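Local coordinates for NADPH-dependent nitro/flavin reductase (Bacillus subtilis, PDB 3N2S), which catalyses the NADPH-dependent reduction of flavin mononucleotide and also reduces nitroaromatic compounds, quinones and azo dyes, at residues E6-H11 with M121-E126; S13-T18 with Q67-K72; C80-R85 with D153-L158; I132-G137 with F159-G164. All coordinates share one frame; numbering follows the deposited sequence.

Interaction 1 (E6-H11 with M121-E126). With FMN (flavin mononucleotide), chain E.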
# COMPACT_ATOMS: atom_id res chain seq x y z
N GLU A 6 0.60 -20.15 2.22
CA GLU A 6 0.91 -20.85 0.96
C GLU A 6 0.39 -20.05 -0.23
O GLU A 6 1.13 -19.90 -1.21
CB GLU A 6 0.36 -22.29 0.94
CG GLU A 6 1.15 -23.25 1.80
CD GLU A 6 0.67 -24.69 1.84
OE1 GLU A 6 -0.47 -24.99 1.41
OE2 GLU A 6 1.45 -25.54 2.34
N THR A 7 -0.85 -19.52 -0.15
CA THR A 7 -1.44 -18.70 -1.20
C THR A 7 -0.59 -17.43 -1.40
O THR A 7 -0.26 -17.09 -2.54
CB THR A 7 -2.91 -18.38 -0.90
OG1 THR A 7 -3.66 -19.59 -0.93
CG2 THR A 7 -3.51 -17.37 -1.90
N ILE A 8 -0.23 -16.74 -0.31
CA ILE A 8 0.59 -15.52 -0.39
C ILE A 8 1.91 -15.81 -1.11
O ILE A 8 2.25 -15.10 -2.06
CB ILE A 8 0.80 -14.88 1.02
CG1 ILE A 8 -0.52 -14.27 1.55
CG2 ILE A 8 1.94 -13.82 0.99
CD1 ILE A 8 -0.54 -13.95 3.10
N LEU A 9 2.63 -16.87 -0.67
CA LEU A 9 3.93 -17.21 -1.26
C LEU A 9 3.84 -17.76 -2.69
O LEU A 9 4.81 -17.67 -3.42
CB LEU A 9 4.72 -18.16 -0.34
CG LEU A 9 5.09 -17.66 1.07
CD1 LEU A 9 5.69 -18.81 1.91
CD2 LEU A 9 6.09 -16.50 0.98
N ASN A 10 2.67 -18.27 -3.11
CA ASN A 10 2.45 -18.82 -4.46
C ASN A 10 2.20 -17.73 -5.52
O ASN A 10 2.14 -18.03 -6.73
CB ASN A 10 1.24 -19.80 -4.43
CG ASN A 10 1.05 -20.60 -5.69
OD1 ASN A 10 1.95 -21.30 -6.15
ND2 ASN A 10 -0.10 -20.45 -6.33
N HIS A 11 2.02 -16.46 -5.08
CA HIS A 11 1.70 -15.37 -6.00
C HIS A 11 2.60 -15.23 -7.23
O HIS A 11 3.82 -15.26 -7.12
CB HIS A 11 1.65 -14.00 -5.28
CG HIS A 11 1.62 -12.86 -6.27
ND1 HIS A 11 2.79 -12.22 -6.67
CD2 HIS A 11 0.60 -12.37 -7.00
CE1 HIS A 11 2.42 -11.35 -7.59
NE2 HIS A 11 1.12 -11.39 -7.81
N MSE A 121 -7.57 -7.24 -1.40
CA MSE A 121 -8.36 -7.73 -2.54
C MSE A 121 -7.57 -8.79 -3.32
O MSE A 121 -8.13 -9.82 -3.71
CB MSE A 121 -8.78 -6.58 -3.50
CG MSE A 121 -9.63 -7.10 -4.67
SE MSE A 121 -10.30 -5.78 -5.88
CE MSE A 121 -11.69 -4.93 -4.72
N SER A 122 -6.25 -8.54 -3.54
CA SER A 122 -5.41 -9.46 -4.30
C SER A 122 -5.32 -10.83 -3.61
O SER A 122 -5.51 -11.86 -4.27
CB SER A 122 -4.01 -8.86 -4.51
OG SER A 122 -4.10 -7.69 -5.31
N ILE A 123 -5.06 -10.83 -2.29
CA ILE A 123 -4.96 -12.09 -1.52
C ILE A 123 -6.32 -12.82 -1.52
O ILE A 123 -6.36 -14.05 -1.70
CB ILE A 123 -4.42 -11.86 -0.10
CG1 ILE A 123 -3.00 -11.26 -0.12
CG2 ILE A 123 -4.44 -13.15 0.74
CD1 ILE A 123 -2.81 -10.37 1.19
N ALA A 124 -7.41 -12.07 -1.32
CA ALA A 124 -8.76 -12.66 -1.35
C ALA A 124 -9.00 -13.32 -2.72
O ALA A 124 -9.41 -14.49 -2.76
CB ALA A 124 -9.80 -11.61 -1.07
N ALA A 125 -8.67 -12.63 -3.84
CA ALA A 125 -8.87 -13.17 -5.20
C ALA A 125 -8.04 -14.43 -5.43
O ALA A 125 -8.57 -15.45 -5.90
CB ALA A 125 -8.55 -12.12 -6.25
N GLU A 126 -6.76 -14.38 -5.05
CA GLU A 126 -5.84 -15.52 -5.18
C GLU A 126 -6.27 -16.73 -4.36
O GLU A 126 -6.14 -17.85 -4.83
CB GLU A 126 -4.40 -15.09 -4.88
CG GLU A 126 -3.90 -14.18 -6.00
CD GLU A 126 -2.53 -13.57 -5.81
OE1 GLU A 126 -2.17 -13.20 -4.68
OE2 GLU A 126 -1.85 -13.40 -6.84
N1 FMN E . 2.35 -5.53 -14.60
C2 FMN E . 1.93 -5.24 -15.86
O2 FMN E . 1.93 -6.11 -16.75
N3 FMN E . 1.51 -3.98 -16.18
C4 FMN E . 1.42 -2.91 -15.33
O4 FMN E . 1.01 -1.79 -15.68
C4A FMN E . 1.84 -3.17 -13.94
N5 FMN E . 1.73 -2.23 -13.03
C5A FMN E . 2.00 -2.60 -11.69
C6 FMN E . 1.77 -1.61 -10.69
C7 FMN E . 1.90 -1.93 -9.35
C7M FMN E . 1.55 -0.88 -8.30
C8 FMN E . 2.40 -3.23 -8.96
C8M FMN E . 2.63 -3.59 -7.53
C9 FMN E . 2.66 -4.22 -9.95
C9A FMN E . 2.49 -3.93 -11.32
N10 FMN E . 2.64 -4.89 -12.36
C10 FMN E . 2.30 -4.61 -13.64
C1' FMN E . 3.09 -6.26 -12.01
C2' FMN E . 4.61 -6.24 -11.75
O2' FMN E . 5.22 -6.16 -12.97
C3' FMN E . 4.96 -7.57 -11.10
O3' FMN E . 4.27 -7.61 -9.81
C4' FMN E . 6.53 -7.77 -10.94
O4' FMN E . 7.05 -8.07 -12.25
C5' FMN E . 6.80 -9.03 -10.07
O5' FMN E . 6.18 -10.16 -10.75
P FMN E . 5.15 -11.15 -9.99
O1P FMN E . 5.84 -11.81 -8.83
O2P FMN E . 4.75 -12.02 -11.16
O3P FMN E . 3.96 -10.23 -9.63

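Interaction 2 (S13-T18 with Q67-K72). With FMN (flavin mononucleotide), chain E.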
# COMPACT_ATOMS: atom_id res chain seq x y z
N SER A 13 1.90 -12.69 -11.10
CA SER A 13 0.99 -11.85 -11.87
C SER A 13 0.42 -12.70 -13.01
O SER A 13 1.17 -13.45 -13.65
CB SER A 13 1.72 -10.63 -12.43
OG SER A 13 2.06 -9.75 -11.37
N ILE A 14 -0.89 -12.61 -13.23
CA ILE A 14 -1.54 -13.36 -14.30
C ILE A 14 -1.93 -12.34 -15.38
O ILE A 14 -2.62 -11.35 -15.10
CB ILE A 14 -2.75 -14.19 -13.75
CG1 ILE A 14 -2.28 -15.28 -12.75
CG2 ILE A 14 -3.60 -14.75 -14.89
CD1 ILE A 14 -1.29 -16.40 -13.30
N ARG A 15 -1.46 -12.58 -16.59
CA ARG A 15 -1.71 -11.65 -17.69
C ARG A 15 -2.50 -12.31 -18.82
O ARG A 15 -2.62 -11.75 -19.91
CB ARG A 15 -0.39 -11.04 -18.19
CG ARG A 15 0.29 -10.17 -17.14
CD ARG A 15 1.61 -9.62 -17.67
NE ARG A 15 2.26 -8.76 -16.68
CZ ARG A 15 3.10 -9.19 -15.75
NH1 ARG A 15 3.43 -10.48 -15.69
NH2 ARG A 15 3.65 -8.34 -14.89
N SER A 16 -3.06 -13.50 -18.56
CA SER A 16 -3.86 -14.23 -19.54
C SER A 16 -5.06 -14.80 -18.81
O SER A 16 -4.93 -15.68 -17.96
CB SER A 16 -3.03 -15.32 -20.21
OG SER A 16 -3.81 -15.97 -21.20
N PHE A 17 -6.22 -14.27 -19.12
CA PHE A 17 -7.47 -14.66 -18.46
C PHE A 17 -8.48 -15.20 -19.43
O PHE A 17 -8.46 -14.84 -20.60
CB PHE A 17 -8.11 -13.43 -17.77
CG PHE A 17 -7.29 -12.78 -16.69
CD1 PHE A 17 -7.16 -13.38 -15.44
CD2 PHE A 17 -6.70 -11.54 -16.90
CE1 PHE A 17 -6.46 -12.74 -14.40
CE2 PHE A 17 -5.97 -10.91 -15.88
CZ PHE A 17 -5.87 -11.51 -14.63
N THR A 18 -9.44 -16.00 -18.93
CA THR A 18 -10.55 -16.49 -19.77
C THR A 18 -11.57 -15.34 -19.86
O THR A 18 -11.45 -14.37 -19.11
CB THR A 18 -11.23 -17.71 -19.14
OG1 THR A 18 -11.98 -17.28 -17.99
CG2 THR A 18 -10.25 -18.84 -18.78
N GLN A 67 -2.34 -2.87 -22.84
CA GLN A 67 -2.22 -4.04 -21.99
C GLN A 67 -3.54 -4.79 -22.15
O GLN A 67 -4.55 -4.35 -21.61
CB GLN A 67 -1.91 -3.62 -20.55
CG GLN A 67 -0.62 -2.80 -20.45
CD GLN A 67 -0.07 -2.75 -19.06
OE1 GLN A 67 0.03 -3.78 -18.40
NE2 GLN A 67 0.34 -1.58 -18.59
N PRO A 68 -3.57 -5.88 -22.96
CA PRO A 68 -4.85 -6.55 -23.27
C PRO A 68 -5.61 -7.19 -22.10
O PRO A 68 -6.83 -7.34 -22.16
CB PRO A 68 -4.46 -7.60 -24.33
CG PRO A 68 -3.00 -7.82 -24.12
CD PRO A 68 -2.46 -6.47 -23.72
N TYR A 69 -4.88 -7.55 -21.05
CA TYR A 69 -5.41 -8.14 -19.83
C TYR A 69 -6.16 -7.11 -18.96
O TYR A 69 -6.74 -7.47 -17.95
CB TYR A 69 -4.31 -8.90 -19.07
CG TYR A 69 -2.94 -8.25 -19.13
CD1 TYR A 69 -2.47 -7.46 -18.08
CD2 TYR A 69 -2.10 -8.46 -20.22
CE1 TYR A 69 -1.20 -6.87 -18.13
CE2 TYR A 69 -0.83 -7.86 -20.29
CZ TYR A 69 -0.39 -7.07 -19.24
OH TYR A 69 0.86 -6.52 -19.29
N VAL A 70 -6.24 -5.85 -19.42
CA VAL A 70 -7.02 -4.77 -18.79
C VAL A 70 -8.45 -4.92 -19.39
O VAL A 70 -9.43 -4.73 -18.67
CB VAL A 70 -6.40 -3.37 -19.09
CG1 VAL A 70 -7.39 -2.24 -18.80
CG2 VAL A 70 -5.11 -3.17 -18.30
N GLU A 71 -8.55 -5.25 -20.70
CA GLU A 71 -9.86 -5.44 -21.36
C GLU A 71 -10.37 -6.84 -21.11
O GLU A 71 -11.55 -7.00 -20.83
CB GLU A 71 -9.77 -5.31 -22.90
CG GLU A 71 -9.63 -3.92 -23.44
CD GLU A 71 -9.85 -3.86 -24.95
OE1 GLU A 71 -8.85 -3.67 -25.68
OE2 GLU A 71 -11.01 -3.99 -25.40
N LYS A 72 -9.50 -7.85 -21.33
CA LYS A 72 -9.88 -9.27 -21.20
C LYS A 72 -9.54 -9.79 -19.83
O LYS A 72 -8.41 -10.23 -19.58
CB LYS A 72 -9.20 -10.13 -22.29
CG LYS A 72 -9.80 -11.53 -22.42
CD LYS A 72 -9.02 -12.41 -23.41
CE LYS A 72 -9.81 -13.62 -23.86
NZ LYS A 72 -10.07 -14.57 -22.76
N1 FMN E . 2.35 -5.53 -14.60
C2 FMN E . 1.93 -5.24 -15.86
O2 FMN E . 1.93 -6.11 -16.75
N3 FMN E . 1.51 -3.98 -16.18
C4 FMN E . 1.42 -2.91 -15.33
O4 FMN E . 1.01 -1.79 -15.68
C4A FMN E . 1.84 -3.17 -13.94
N5 FMN E . 1.73 -2.23 -13.03
C5A FMN E . 2.00 -2.60 -11.69
C6 FMN E . 1.77 -1.61 -10.69
C7 FMN E . 1.90 -1.93 -9.35
C7M FMN E . 1.55 -0.88 -8.30
C8 FMN E . 2.40 -3.23 -8.96
C8M FMN E . 2.63 -3.59 -7.53
C9 FMN E . 2.66 -4.22 -9.95
C9A FMN E . 2.49 -3.93 -11.32
N10 FMN E . 2.64 -4.89 -12.36
C10 FMN E . 2.30 -4.61 -13.64
C1' FMN E . 3.09 -6.26 -12.01
C2' FMN E . 4.61 -6.24 -11.75
O2' FMN E . 5.22 -6.16 -12.97
C3' FMN E . 4.96 -7.57 -11.10
O3' FMN E . 4.27 -7.61 -9.81
C4' FMN E . 6.53 -7.77 -10.94
O4' FMN E . 7.05 -8.07 -12.25
C5' FMN E . 6.80 -9.03 -10.07
O5' FMN E . 6.18 -10.16 -10.75
P FMN E . 5.15 -11.15 -9.99
O1P FMN E . 5.84 -11.81 -8.83
O2P FMN E . 4.75 -12.02 -11.16
O3P FMN E . 3.96 -10.23 -9.63
O HOH W 1 -6.54 -11.68 -20.78

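Interaction 3 (C80-R85 with D153-L158)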
# COMPACT_ATOMS: atom_id res chain seq x y z
N CYS A 80 -8.23 4.27 -6.20
CA CYS A 80 -7.97 5.72 -6.14
C CYS A 80 -7.67 6.17 -4.75
O CYS A 80 -8.37 5.74 -3.83
CB CYS A 80 -9.16 6.52 -6.67
SG CYS A 80 -9.75 6.03 -8.30
N ALA A 81 -6.76 7.17 -4.61
CA ALA A 81 -6.58 7.90 -3.36
C ALA A 81 -7.83 8.79 -3.36
O ALA A 81 -8.20 9.33 -4.42
CB ALA A 81 -5.31 8.75 -3.43
N ASP A 82 -8.55 8.86 -2.23
CA ASP A 82 -9.79 9.63 -2.17
C ASP A 82 -9.88 10.48 -0.91
O ASP A 82 -10.05 9.95 0.18
CB ASP A 82 -11.04 8.70 -2.29
CG ASP A 82 -12.40 9.39 -2.42
OD1 ASP A 82 -12.55 10.53 -1.95
OD2 ASP A 82 -13.35 8.73 -2.90
N LEU A 83 -9.83 11.80 -1.09
CA LEU A 83 -10.03 12.78 -0.01
C LEU A 83 -11.26 13.66 -0.32
O LEU A 83 -11.61 14.56 0.44
CB LEU A 83 -8.76 13.59 0.23
CG LEU A 83 -7.58 12.78 0.82
CD1 LEU A 83 -6.30 13.56 0.84
CD2 LEU A 83 -7.90 12.23 2.21
N TYR A 84 -11.92 13.34 -1.44
CA TYR A 84 -13.15 14.03 -1.87
C TYR A 84 -14.30 13.73 -0.89
O TYR A 84 -15.07 14.62 -0.55
CB TYR A 84 -13.51 13.61 -3.29
CG TYR A 84 -14.84 14.12 -3.79
CD1 TYR A 84 -14.96 15.38 -4.37
CD2 TYR A 84 -15.98 13.32 -3.76
CE1 TYR A 84 -16.17 15.84 -4.89
CE2 TYR A 84 -17.20 13.76 -4.27
CZ TYR A 84 -17.29 15.02 -4.85
OH TYR A 84 -18.50 15.47 -5.33
N ARG A 85 -14.38 12.46 -0.43
CA ARG A 85 -15.36 12.00 0.56
C ARG A 85 -15.29 12.90 1.81
O ARG A 85 -16.32 13.38 2.29
CB ARG A 85 -15.03 10.54 0.94
CG ARG A 85 -15.95 9.91 2.01
CD ARG A 85 -15.61 8.45 2.31
NE ARG A 85 -15.73 7.63 1.10
CZ ARG A 85 -14.71 7.01 0.50
NH1 ARG A 85 -13.50 7.06 1.04
NH2 ARG A 85 -14.91 6.33 -0.62
N ASP A 153 -12.27 16.40 -8.08
CA ASP A 153 -11.04 16.87 -7.44
C ASP A 153 -10.85 16.10 -6.14
O ASP A 153 -11.83 15.57 -5.62
CB ASP A 153 -11.09 18.38 -7.17
CG ASP A 153 -9.81 19.05 -7.61
OD1 ASP A 153 -8.95 19.30 -6.75
OD2 ASP A 153 -9.64 19.25 -8.84
N HIS A 154 -9.60 15.98 -5.67
CA HIS A 154 -9.25 15.22 -4.44
C HIS A 154 -9.40 13.70 -4.61
O HIS A 154 -9.47 12.97 -3.62
CB HIS A 154 -9.98 15.74 -3.19
CG HIS A 154 -9.72 17.18 -2.94
ND1 HIS A 154 -8.47 17.64 -2.58
CD2 HIS A 154 -10.55 18.24 -3.09
CE1 HIS A 154 -8.58 18.95 -2.49
NE2 HIS A 154 -9.82 19.36 -2.79
N VAL A 155 -9.45 13.25 -5.87
CA VAL A 155 -9.51 11.82 -6.22
C VAL A 155 -8.37 11.57 -7.21
O VAL A 155 -8.28 12.26 -8.24
CB VAL A 155 -10.90 11.32 -6.72
CG1 VAL A 155 -10.83 9.85 -7.14
CG2 VAL A 155 -11.97 11.50 -5.66
N LEU A 156 -7.47 10.64 -6.88
CA LEU A 156 -6.34 10.34 -7.74
C LEU A 156 -6.29 8.84 -8.09
O LEU A 156 -5.94 8.04 -7.22
CB LEU A 156 -5.00 10.78 -7.08
CG LEU A 156 -3.74 10.72 -7.97
CD1 LEU A 156 -3.76 11.85 -9.04
CD2 LEU A 156 -2.48 10.88 -7.13
N PRO A 157 -6.55 8.45 -9.36
CA PRO A 157 -6.38 7.02 -9.72
C PRO A 157 -4.89 6.66 -9.57
O PRO A 157 -4.03 7.45 -9.92
CB PRO A 157 -6.85 6.97 -11.19
CG PRO A 157 -7.69 8.25 -11.39
CD PRO A 157 -6.96 9.26 -10.53
N LEU A 158 -4.61 5.52 -8.93
CA LEU A 158 -3.23 5.10 -8.64
C LEU A 158 -2.81 3.95 -9.52
O LEU A 158 -1.69 3.94 -10.03
CB LEU A 158 -3.11 4.69 -7.15
CG LEU A 158 -3.64 5.68 -6.10
CD1 LEU A 158 -3.49 5.11 -4.70
CD2 LEU A 158 -2.88 7.02 -6.20

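Interaction 4 (I132-G137 with F159-G164). With FMN (flavin mononucleotide), chain E.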
# COMPACT_ATOMS: atom_id res chain seq x y z
N ILE A 132 -4.54 -12.28 -10.54
CA ILE A 132 -4.54 -10.81 -10.49
C ILE A 132 -3.31 -10.24 -11.19
O ILE A 132 -2.25 -10.87 -11.23
CB ILE A 132 -4.68 -10.23 -9.04
CG1 ILE A 132 -3.45 -10.50 -8.13
CG2 ILE A 132 -5.97 -10.66 -8.33
CD1 ILE A 132 -2.33 -9.38 -8.14
N CYS A 133 -3.43 -8.98 -11.63
CA CYS A 133 -2.31 -8.20 -12.14
C CYS A 133 -2.58 -6.74 -11.87
O CYS A 133 -3.62 -6.21 -12.28
CB CYS A 133 -2.00 -8.45 -13.62
SG CYS A 133 -0.39 -7.79 -14.14
N TYR A 134 -1.67 -6.10 -11.11
CA TYR A 134 -1.76 -4.65 -10.84
C TYR A 134 -1.41 -3.94 -12.13
O TYR A 134 -0.60 -4.45 -12.91
CB TYR A 134 -0.74 -4.25 -9.78
CG TYR A 134 -1.17 -4.52 -8.37
CD1 TYR A 134 -1.68 -3.50 -7.57
CD2 TYR A 134 -1.05 -5.79 -7.81
CE1 TYR A 134 -2.07 -3.74 -6.25
CE2 TYR A 134 -1.42 -6.04 -6.49
CZ TYR A 134 -1.94 -5.01 -5.72
OH TYR A 134 -2.28 -5.24 -4.42
N ILE A 135 -2.03 -2.77 -12.39
CA ILE A 135 -1.82 -1.99 -13.62
C ILE A 135 -1.50 -0.53 -13.28
O ILE A 135 -2.40 0.31 -13.20
CB ILE A 135 -3.02 -2.09 -14.62
CG1 ILE A 135 -3.47 -3.60 -14.89
CG2 ILE A 135 -2.72 -1.29 -15.95
CD1 ILE A 135 -2.44 -4.51 -15.67
N GLY A 136 -0.23 -0.27 -13.08
CA GLY A 136 0.29 1.07 -12.81
C GLY A 136 0.39 1.88 -14.09
O GLY A 136 0.55 3.10 -14.03
N GLY A 137 0.31 1.20 -15.24
CA GLY A 137 0.35 1.79 -16.57
C GLY A 137 -0.65 2.90 -16.79
O GLY A 137 -0.39 3.80 -17.59
N PHE A 159 -3.67 2.93 -9.62
CA PHE A 159 -3.40 1.72 -10.43
C PHE A 159 -4.70 0.97 -10.59
O PHE A 159 -5.62 1.13 -9.79
CB PHE A 159 -2.37 0.79 -9.74
CG PHE A 159 -2.66 0.53 -8.27
CD1 PHE A 159 -3.55 -0.46 -7.89
CD2 PHE A 159 -2.05 1.30 -7.28
CE1 PHE A 159 -3.85 -0.66 -6.55
CE2 PHE A 159 -2.35 1.09 -5.93
CZ PHE A 159 -3.25 0.12 -5.57
N GLY A 160 -4.74 0.15 -11.63
CA GLY A 160 -5.84 -0.78 -11.84
C GLY A 160 -5.45 -2.12 -11.25
O GLY A 160 -4.28 -2.35 -10.87
N LEU A 161 -6.43 -3.01 -11.13
CA LEU A 161 -6.23 -4.38 -10.69
C LEU A 161 -7.11 -5.24 -11.57
O LEU A 161 -8.34 -5.15 -11.48
CB LEU A 161 -6.56 -4.59 -9.19
CG LEU A 161 -6.16 -5.96 -8.62
CD1 LEU A 161 -4.60 -6.10 -8.55
CD2 LEU A 161 -6.80 -6.19 -7.23
N ALA A 162 -6.49 -5.99 -12.48
CA ALA A 162 -7.17 -6.92 -13.37
C ALA A 162 -7.34 -8.21 -12.57
O ALA A 162 -6.41 -8.66 -11.93
CB ALA A 162 -6.33 -7.17 -14.62
N VAL A 163 -8.58 -8.72 -12.51
CA VAL A 163 -8.90 -9.94 -11.77
C VAL A 163 -9.68 -10.87 -12.72
O VAL A 163 -10.54 -10.41 -13.45
CB VAL A 163 -9.74 -9.66 -10.48
CG1 VAL A 163 -9.92 -10.94 -9.67
CG2 VAL A 163 -9.10 -8.56 -9.61
N GLY A 164 -9.36 -12.16 -12.70
CA GLY A 164 -10.08 -13.11 -13.54
C GLY A 164 -9.66 -14.55 -13.34
O GLY A 164 -8.81 -14.86 -12.49
N1 FMN E . 2.35 -5.53 -14.60
C2 FMN E . 1.93 -5.24 -15.86
O2 FMN E . 1.93 -6.11 -16.75
N3 FMN E . 1.51 -3.98 -16.18
C4 FMN E . 1.42 -2.91 -15.33
O4 FMN E . 1.01 -1.79 -15.68
C4A FMN E . 1.84 -3.17 -13.94
N5 FMN E . 1.73 -2.23 -13.03
C5A FMN E . 2.00 -2.60 -11.69
C6 FMN E . 1.77 -1.61 -10.69
C7 FMN E . 1.90 -1.93 -9.35
C7M FMN E . 1.55 -0.88 -8.30
C8 FMN E . 2.40 -3.23 -8.96
C8M FMN E . 2.63 -3.59 -7.53
C9 FMN E . 2.66 -4.22 -9.95
C9A FMN E . 2.49 -3.93 -11.32
N10 FMN E . 2.64 -4.89 -12.36
C10 FMN E . 2.30 -4.61 -13.64
C1' FMN E . 3.09 -6.26 -12.01
C2' FMN E . 4.61 -6.24 -11.75
O2' FMN E . 5.22 -6.16 -12.97
C3' FMN E . 4.96 -7.57 -11.10
O3' FMN E . 4.27 -7.61 -9.81
C4' FMN E . 6.53 -7.77 -10.94
O4' FMN E . 7.05 -8.07 -12.25
C5' FMN E . 6.80 -9.03 -10.07
O5' FMN E . 6.18 -10.16 -10.75
P FMN E . 5.15 -11.15 -9.99
O1P FMN E . 5.84 -11.81 -8.83
O2P FMN E . 4.75 -12.02 -11.16
O3P FMN E . 3.96 -10.23 -9.63

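Interaction 1 (E6-H11 with M121-E126)
Glu126, whose backbone lies against the methyl of Thr7, is fixed by an ordinary helical bond from Glu126 N to Ser122 O, 2.9 Å long. The meeting itself is mostly apolar. Thr7 turns its two branches to different tasks. With chi1 at -65°, OG1 stays beside its own backbone nitrogen and bonds to Asn3 O one turn earlier, which leaves CG2 as the branch presented to the other helix. This methyl lies 3.8 Å from Glu126 C and 3.9 Å from Glu126 CB, so threonine serves both a helix turn and an apolar seam. Nearby, the side chains of Ile8 and Ile123 meet at an angle, CG1 of Ile8 lying 4.2 Å from CG2 of Ile123, a looser touch between two branched residues. Glu126 runs extended beyond CG (chi2 175°), which carries its carboxylate past Thr7 to the rim of the His11 imidazole, the two planes being 54° apart. His11 belongs to the flavin mononucleotide pocket, but the modelled turn of its ring is doubtful, and no single atom pair there can be relied on. The site joins helix 3-9, and the chain that follows it, to the end of helix 104-127. Asn120 of the second subunit packs on both isoleucines, while Ala125 and Glu126 rest on Ile132 of strand 131-135 and Met121, a selenomethionine, reaches helix 24-35 and strand 75-82.

Interaction 2 (S13-T18 with Q67-K72)
Arg15 runs along the ring of Tyr69, the two side chains lying next to each other and pointing the same way. CB sits over the ring face, 3.7 Å from the Tyr69 centroid and 12° off its normal, a CH-pi contact; Gln67 CB covers the opposite face toward the rim. CG then passes Tyr69 CE1, and CD comes to 3.6 Å from Tyr69 OH. Because the chain is fully extended from CG to NE (chi2 178°, chi3 179°), the guanidinium emerges beyond the ring, nearly perpendicular to it, and meets the flavin at its own edge. NE gives a nearly straight bond to FMN O2 of 2.7 Å, and NH2 bonds to FMN N1 at 3.1 Å. Tyr69 OH donates to the same FMN O2 at 2.8 Å, so two strong donors, with a weak third from NH2, grip that oxygen; the positive charge would probably favour electron density at N1 and O2. Gln67 suits the next edge, since its amide both accepts from FMN N3 and donates to FMN O4. Farther out, Lys72 NZ donates to Phe17 O at 2.7 Å, while a water links Phe17 N to Lys72 O. The contact ties the loop between helices 3-9 and 24-35 to the one between helix 54-63 and strand 75-82, with Cys133 and Ile135 of strand 131-135 packed against Arg15 and Tyr69.

Interaction 3 (C80-R85 with D153-L158)
Val155 and Asp82 point the same way, side by side, on one face of an antiparallel strand pair, flanked there by Cys80 and Pro157. The valine's two branches divide the neighbours: CG1, with chi1 176°, meets Cys80 CB at 3.8 Å, and CG2 reaches Tyr84 CB at 3.5 Å as well as the flank of the aspartate. The other face is made by Ala81 and Leu156, and the small Ala81 lets Leu158 bring CD2 to within 4.1 Å of Ala81 CB. Two backbone bonds fasten Ala81 to Leu156, from Ala81 N to Leu156 O and from Leu156 N to Ala81 O, both 2.9 Å. Proline is tolerated opposite Cys80 because that pair is a non-hydrogen-bonded one. At the end of strand 80-82, His154 adopts a left-handed backbone conformation, and its carbonyl oxygen receives Leu83 N at 2.8 Å, almost head-on, and Tyr84 N weakly. Asp82 caps the helix that starts at Tyr84: OD1 accepts from Arg85 N at 3.1 Å on its syn side, with a weak bond from Tyr84 N. The guanidinium of Arg85 adds a long charge pairing with OD2. Asp82 is buried, and its charge is probably balanced by these partners; OD2 is also hydrogen-bonded to Ser47 and to Tyr187 of the second subunit. The contact therefore joins apolar sheet packing to a buried cluster of polar bonds at the dimer interface.

Interaction 4 (I132-G137 with F159-G164)
Tyr134 is held between protein and cofactor: Leu161 CD1 lies over one face of its ring, and the methyl C8M of flavin mononucleotide over the other. The leucine methyl is 3.6 Å from the ring centroid and 11° off the normal, a well-centred CH-pi contact. With chi2 at 69°, Leu161 turns CD1 toward the strand beside it. At the tyrosine's edge comes Phe159, CE1 to Tyr134 CE1 3.6 Å, the two rings inclined at 56°. Farther along, Ile132 packs CG2 against Val163 CG2 and CD1 against Leu161 CD1. Two bonds pair Cys133 with Ala162, from Cys133 N to Ala162 O and from Ala162 N to Cys133 O. In the next hydrogen-bonded pair the donors stand off the carbonyl planes: Ile135 N reaches Gly160 O at 2.7 Å and Gly160 N reaches Ile135 O at 2.8 Å. Glycine at 160 keeps the face beside Ile135 slim. Beyond the strand, Gly136 N gives FMN N5 a nearly straight bond of 2.8 Å and Gly137 N donates to FMN O4 at 3.1 Å. Without side chains, these glycines let the isoalloxazine come close to the backbone. A donor at N5, the redox-active nitrogen of the flavin, probably helps tune its reactivity. Such a site, where the outermost strand of this chain's central sheet ends in backbone N-H groups directed at the flavin, belongs to the FMN-dependent nitroreductase fold.

Interactions 3 and 4 are buried and share strand 155-164, which lies between strands 75-82 and 131-135 in the sheet; both rest on antiparallel backbone bonding. Interaction 4 alone of these two touches the flavin; interaction 3 ends in polar capping, with its aspartate also bonded to the second subunit. Interaction 1, also buried, joins helices through apolar and doubtful polar meetings, and touches interaction 4 through Ser122 and Tyr134 and through Ile132. Interaction 2 is a surface contact of two loops, rich in charged and amide groups. It meets interaction 4 where Ile14 N approaches Ile132 O, and together interactions 1, 2 and 4 surround one cofactor.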